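Local coordinates for Phosphoglucosamine/phosphogalactosamine mutase (Sulfolobus tokodaii, PDB 2F7L), which interconverts the 6-phosphates and 1-phosphates of glucosamine and galactosamine, a magnesium-dependent step on the way to UDP-GlcNAc and UDP-GalNAc, at residues A[283-295]-A[406-419]. Sequence-based numbering, arbitrary orientation.
Sequences TAVSSSSLVEEYL and IDGVKIIGKDFWFL
The serine-rich loop between strand 280-284 and helix 290-296 of the third domain rests on the hairpin of strands 409-413 and 416-422 in the C-terminal domain, with Lys410 and Trp417 reaching from the hairpin toward the loop. Lys410 runs extended as far as CE and then turns at its last torsion (chi4 69°), which brings NZ within bonding distance of two loop carbonyl oxygens. Its bond to Ser287 O, 2.8 Å from NZ, lies almost in line with the C=O, at 167°; the other, NZ to Val285 O at 3.0 Å, comes from above the carbonyl plane. One ammonium thus ties together two peptide oxygens of the loop, and its charge would probably polarise both carbonyls.

Beside it the Trp417 indole turns one face to the loop backbone: Ser288 CA sits 3.3 Å from CZ2, and Ser287 O and Ser289 N lie over the same face, toward its rim. Glu434 bonds both Trp417 NE1 and Ser288 OG, and that OG also accepts from Leu290 N, a capping bond in the turn that leads into the helix. Toward the Asp407 end, Val285 wedges in, its CG1 3.9 Å from Ile406 CG2 and its CG2 equally far from Leu419 CD2. At the hairpin's other end Ser289 CB meets Ile412 CG2. This is a domain III–IV interface of the four-domain phosphohexose mutase fold, a strand-to-helix loop of an alpha/beta/alpha domain seated on the C-terminal antiparallel sheet.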
loop_
_atom_site.group_PDB
_atom_site.type_symbol
_atom_site.label_atom_id
_atom_site.label_comp_id
_atom_site.label_asym_id
_atom_site.label_seq_id
_atom_site.Cartn_x
_atom_site.Cartn_y
_atom_site.Cartn_z
ATOM N N THR A 283 -6.792 10.703 -1.825
ATOM C CA THR A 283 -7.274 9.359 -1.493
ATOM C C THR A 283 -8.081 8.789 -2.652
ATOM O O THR A 283 -8.590 9.529 -3.498
ATOM C CB THR A 283 -8.116 9.323 -0.200
ATOM O OG1 THR A 283 -8.029 8.007 0.362
ATOM C CG2 THR A 283 -9.575 9.632 -0.487
ATOM N N ALA A 284 -8.179 7.470 -2.711
ATOM C CA ALA A 284 -8.912 6.842 -3.794
ATOM C C ALA A 284 -10.413 6.754 -3.520
ATOM O O ALA A 284 -10.877 6.652 -2.371
ATOM C CB ALA A 284 -8.343 5.463 -4.084
ATOM N N VAL A 285 -11.161 6.798 -4.613
ATOM C CA VAL A 285 -12.613 6.727 -4.581
ATOM C C VAL A 285 -13.134 5.492 -3.855
ATOM O O VAL A 285 -14.330 5.355 -3.655
ATOM C CB VAL A 285 -13.171 6.767 -6.019
ATOM C CG1 VAL A 285 -13.054 8.188 -6.582
ATOM C CG2 VAL A 285 -12.397 5.785 -6.901
ATOM N N SER A 286 -12.228 4.606 -3.460
ATOM C CA SER A 286 -12.574 3.388 -2.730
ATOM C C SER A 286 -12.709 3.728 -1.237
ATOM O O SER A 286 -13.210 2.933 -0.434
ATOM C CB SER A 286 -11.488 2.325 -2.948
ATOM O OG SER A 286 -10.182 2.848 -2.716
ATOM N N SER A 287 -12.260 4.929 -0.880
ATOM C CA SER A 287 -12.320 5.428 0.497
ATOM C C SER A 287 -13.712 5.953 0.880
ATOM O O SER A 287 -14.431 6.534 0.048
ATOM C CB SER A 287 -11.293 6.552 0.686
ATOM O OG SER A 287 -10.014 6.046 0.995
ATOM N N SER A 288 -14.074 5.750 2.145
ATOM C CA SER A 288 -15.360 6.200 2.667
ATOM C C SER A 288 -15.438 7.706 2.641
ATOM O O SER A 288 -14.435 8.360 2.868
ATOM C CB SER A 288 -15.533 5.738 4.107
ATOM O OG SER A 288 -16.547 6.483 4.762
ATOM N N SER A 289 -16.622 8.258 2.379
ATOM C CA SER A 289 -16.801 9.718 2.334
ATOM C C SER A 289 -16.633 10.305 3.735
ATOM O O SER A 289 -16.468 11.515 3.916
ATOM C CB SER A 289 -18.174 10.084 1.752
ATOM O OG SER A 289 -19.221 9.524 2.514
ATOM N N LEU A 290 -16.681 9.421 4.719
ATOM C CA LEU A 290 -16.472 9.774 6.114
ATOM C C LEU A 290 -15.235 10.696 6.227
ATOM O O LEU A 290 -15.185 11.613 7.057
ATOM C CB LEU A 290 -16.271 8.467 6.892
ATOM C CG LEU A 290 -15.356 8.197 8.082
ATOM C CD1 LEU A 290 -15.410 6.695 8.285
ATOM C CD2 LEU A 290 -13.910 8.623 7.850
ATOM N N VAL A 291 -14.244 10.441 5.376
ATOM C CA VAL A 291 -13.025 11.227 5.356
ATOM C C VAL A 291 -13.339 12.720 5.170
ATOM O O VAL A 291 -12.760 13.573 5.856
ATOM C CB VAL A 291 -12.071 10.732 4.230
ATOM C CG1 VAL A 291 -12.751 10.854 2.879
ATOM C CG2 VAL A 291 -10.763 11.538 4.239
ATOM N N GLU A 292 -14.254 13.045 4.256
ATOM C CA GLU A 292 -14.614 14.451 4.038
ATOM C C GLU A 292 -15.278 15.034 5.266
ATOM O O GLU A 292 -14.962 16.141 5.698
ATOM C CB GLU A 292 -15.583 14.612 2.875
ATOM C CG GLU A 292 -14.978 14.455 1.519
ATOM C CD GLU A 292 -15.948 14.861 0.430
ATOM O OE1 GLU A 292 -17.139 14.475 0.515
ATOM O OE2 GLU A 292 -15.517 15.562 -0.513
ATOM N N GLU A 293 -16.210 14.276 5.817
ATOM C CA GLU A 293 -16.936 14.715 6.983
ATOM C C GLU A 293 -16.001 15.147 8.095
ATOM O O GLU A 293 -16.109 16.253 8.619
ATOM C CB GLU A 293 -17.828 13.586 7.469
ATOM C CG GLU A 293 -18.949 14.015 8.399
ATOM C CD GLU A 293 -19.979 12.915 8.552
ATOM O OE1 GLU A 293 -20.204 12.174 7.565
ATOM O OE2 GLU A 293 -20.567 12.800 9.649
ATOM N N TYR A 294 -15.071 14.269 8.446
ATOM C CA TYR A 294 -14.133 14.550 9.520
ATOM C C TYR A 294 -13.068 15.578 9.173
ATOM O O TYR A 294 -12.805 16.473 9.953
ATOM C CB TYR A 294 -13.452 13.258 9.961
ATOM C CG TYR A 294 -12.912 13.301 11.369
ATOM C CD1 TYR A 294 -13.698 12.910 12.448
ATOM C CD2 TYR A 294 -11.616 13.731 11.624
ATOM C CE1 TYR A 294 -13.204 12.942 13.742
ATOM C CE2 TYR A 294 -11.114 13.771 12.921
ATOM C CZ TYR A 294 -11.913 13.372 13.970
ATOM O OH TYR A 294 -11.407 13.381 15.246
ATOM N N LEU A 295 -12.442 15.463 8.013
ATOM C CA LEU A 295 -11.403 16.427 7.683
ATOM C C LEU A 295 -11.963 17.791 7.367
ATOM O O LEU A 295 -11.226 18.776 7.372
ATOM C CB LEU A 295 -10.546 15.930 6.515
ATOM C CG LEU A 295 -9.721 14.670 6.814
ATOM C CD1 LEU A 295 -8.843 14.345 5.615
ATOM C CD2 LEU A 295 -8.863 14.871 8.072
ATOM N N ILE A 406 -13.816 9.820 -11.952
ATOM C CA ILE A 406 -12.403 9.688 -12.301
ATOM C C ILE A 406 -11.998 8.201 -12.411
ATOM O O ILE A 406 -10.952 7.870 -12.963
ATOM C CB ILE A 406 -11.499 10.384 -11.245
ATOM C CG1 ILE A 406 -10.032 10.315 -11.674
ATOM C CG2 ILE A 406 -11.649 9.713 -9.892
ATOM C CD1 ILE A 406 -9.637 11.294 -12.762
ATOM N N ASP A 407 -12.829 7.307 -11.882
ATOM C CA ASP A 407 -12.555 5.871 -11.912
ATOM C C ASP A 407 -13.828 5.126 -11.503
ATOM O O ASP A 407 -14.088 4.909 -10.321
ATOM C CB ASP A 407 -11.411 5.541 -10.951
ATOM C CG ASP A 407 -11.073 4.071 -10.933
ATOM O OD1 ASP A 407 -11.485 3.343 -11.857
ATOM O OD2 ASP A 407 -10.377 3.637 -9.999
ATOM N N GLY A 408 -14.607 4.721 -12.495
ATOM C CA GLY A 408 -15.859 4.065 -12.200
ATOM C C GLY A 408 -16.832 5.201 -11.918
ATOM O O GLY A 408 -16.801 6.232 -12.596
ATOM N N VAL A 409 -17.690 5.026 -10.918
ATOM C CA VAL A 409 -18.636 6.064 -10.558
ATOM C C VAL A 409 -18.882 6.072 -9.075
ATOM O O VAL A 409 -19.412 5.130 -8.514
ATOM C CB VAL A 409 -19.979 5.894 -11.284
ATOM C CG1 VAL A 409 -21.065 6.739 -10.597
ATOM C CG2 VAL A 409 -19.825 6.317 -12.751
ATOM N N LYS A 410 -18.470 7.155 -8.441
ATOM C CA LYS A 410 -18.653 7.305 -7.009
ATOM C C LYS A 410 -19.676 8.385 -6.788
ATOM O O LYS A 410 -19.595 9.463 -7.387
ATOM C CB LYS A 410 -17.362 7.733 -6.311
ATOM C CG LYS A 410 -17.499 7.755 -4.801
ATOM C CD LYS A 410 -16.458 8.638 -4.164
ATOM C CE LYS A 410 -16.535 8.584 -2.644
ATOM N NZ LYS A 410 -16.120 7.257 -2.096
ATOM N N ILE A 411 -20.646 8.093 -5.939
ATOM C CA ILE A 411 -21.645 9.077 -5.633
ATOM C C ILE A 411 -21.666 9.342 -4.157
ATOM O O ILE A 411 -21.700 8.426 -3.347
ATOM C CB ILE A 411 -23.011 8.646 -6.123
ATOM C CG1 ILE A 411 -23.030 8.809 -7.638
ATOM C CG2 ILE A 411 -24.107 9.464 -5.441
ATOM C CD1 ILE A 411 -24.350 9.115 -8.182
ATOM N N ILE A 412 -21.621 10.616 -3.811
ATOM C CA ILE A 412 -21.634 10.998 -2.417
ATOM C C ILE A 412 -22.845 11.844 -2.071
ATOM O O ILE A 412 -23.100 12.880 -2.697
ATOM C CB ILE A 412 -20.383 11.780 -2.050
ATOM C CG1 ILE A 412 -19.147 10.977 -2.463
ATOM C CG2 ILE A 412 -20.398 12.076 -0.565
ATOM C CD1 ILE A 412 -17.884 11.791 -2.478
ATOM N N GLY A 413 -23.581 11.375 -1.069
ATOM C CA GLY A 413 -24.768 12.057 -0.595
ATOM C C GLY A 413 -24.712 12.171 0.919
ATOM O O GLY A 413 -23.804 11.639 1.556
ATOM N N LYS A 414 -25.686 12.858 1.503
ATOM C CA LYS A 414 -25.722 13.037 2.942
ATOM C C LYS A 414 -25.776 11.684 3.658
ATOM O O LYS A 414 -26.740 10.922 3.515
ATOM C CB LYS A 414 -26.936 13.873 3.318
ATOM C CG LYS A 414 -26.821 14.550 4.654
ATOM C CD LYS A 414 -26.065 15.872 4.536
ATOM C CE LYS A 414 -26.045 16.619 5.874
ATOM N NZ LYS A 414 -25.583 18.019 5.710
ATOM N N ASP A 415 -24.733 11.378 4.414
ATOM C CA ASP A 415 -24.690 10.129 5.153
ATOM C C ASP A 415 -24.731 8.839 4.353
ATOM O O ASP A 415 -25.251 7.837 4.834
ATOM C CB ASP A 415 -25.820 10.095 6.181
ATOM C CG ASP A 415 -25.669 11.166 7.232
ATOM O OD1 ASP A 415 -24.511 11.475 7.582
ATOM O OD2 ASP A 415 -26.689 11.690 7.716
ATOM N N PHE A 416 -24.189 8.848 3.141
ATOM C CA PHE A 416 -24.153 7.629 2.325
ATOM C C PHE A 416 -23.312 7.909 1.103
ATOM O O PHE A 416 -23.183 9.059 0.684
ATOM C CB PHE A 416 -25.564 7.206 1.873
ATOM C CG PHE A 416 -25.998 7.807 0.552
ATOM C CD1 PHE A 416 -25.587 7.244 -0.658
ATOM C CD2 PHE A 416 -26.765 8.970 0.515
ATOM C CE1 PHE A 416 -25.923 7.829 -1.878
ATOM C CE2 PHE A 416 -27.110 9.563 -0.705
ATOM C CZ PHE A 416 -26.687 8.993 -1.902
ATOM N N TRP A 417 -22.726 6.862 0.538
ATOM C CA TRP A 417 -21.942 7.009 -0.682
ATOM C C TRP A 417 -21.783 5.626 -1.281
ATOM O O TRP A 417 -22.021 4.621 -0.608
ATOM C CB TRP A 417 -20.554 7.605 -0.401
ATOM C CG TRP A 417 -19.693 6.704 0.430
ATOM C CD1 TRP A 417 -19.710 6.584 1.780
ATOM C CD2 TRP A 417 -18.741 5.751 -0.046
ATOM N NE1 TRP A 417 -18.832 5.618 2.185
ATOM C CE2 TRP A 417 -18.221 5.084 1.084
ATOM C CE3 TRP A 417 -18.283 5.387 -1.315
ATOM C CZ2 TRP A 417 -17.255 4.067 0.989
ATOM C CZ3 TRP A 417 -17.323 4.370 -1.418
ATOM C CH2 TRP A 417 -16.822 3.723 -0.270
ATOM N N PHE A 418 -21.417 5.573 -2.554
ATOM C CA PHE A 418 -21.175 4.293 -3.195
ATOM C C PHE A 418 -20.187 4.448 -4.346
ATOM O O PHE A 418 -19.926 5.564 -4.826
ATOM C CB PHE A 418 -22.480 3.627 -3.672
ATOM C CG PHE A 418 -23.170 4.328 -4.820
ATOM C CD1 PHE A 418 -24.238 5.196 -4.587
ATOM C CD2 PHE A 418 -22.781 4.092 -6.134
ATOM C CE1 PHE A 418 -24.916 5.820 -5.648
ATOM C CE2 PHE A 418 -23.449 4.709 -7.202
ATOM C CZ PHE A 418 -24.524 5.579 -6.954
ATOM N N LEU A 419 -19.608 3.314 -4.739
ATOM C CA LEU A 419 -18.655 3.235 -5.836
ATOM C C LEU A 419 -18.966 1.992 -6.658
ATOM O O LEU A 419 -19.035 0.878 -6.125
ATOM C CB LEU A 419 -17.214 3.143 -5.305
ATOM C CG LEU A 419 -16.123 2.929 -6.369
ATOM C CD1 LEU A 419 -16.195 4.042 -7.385
ATOM C CD2 LEU A 419 -14.745 2.891 -5.743
#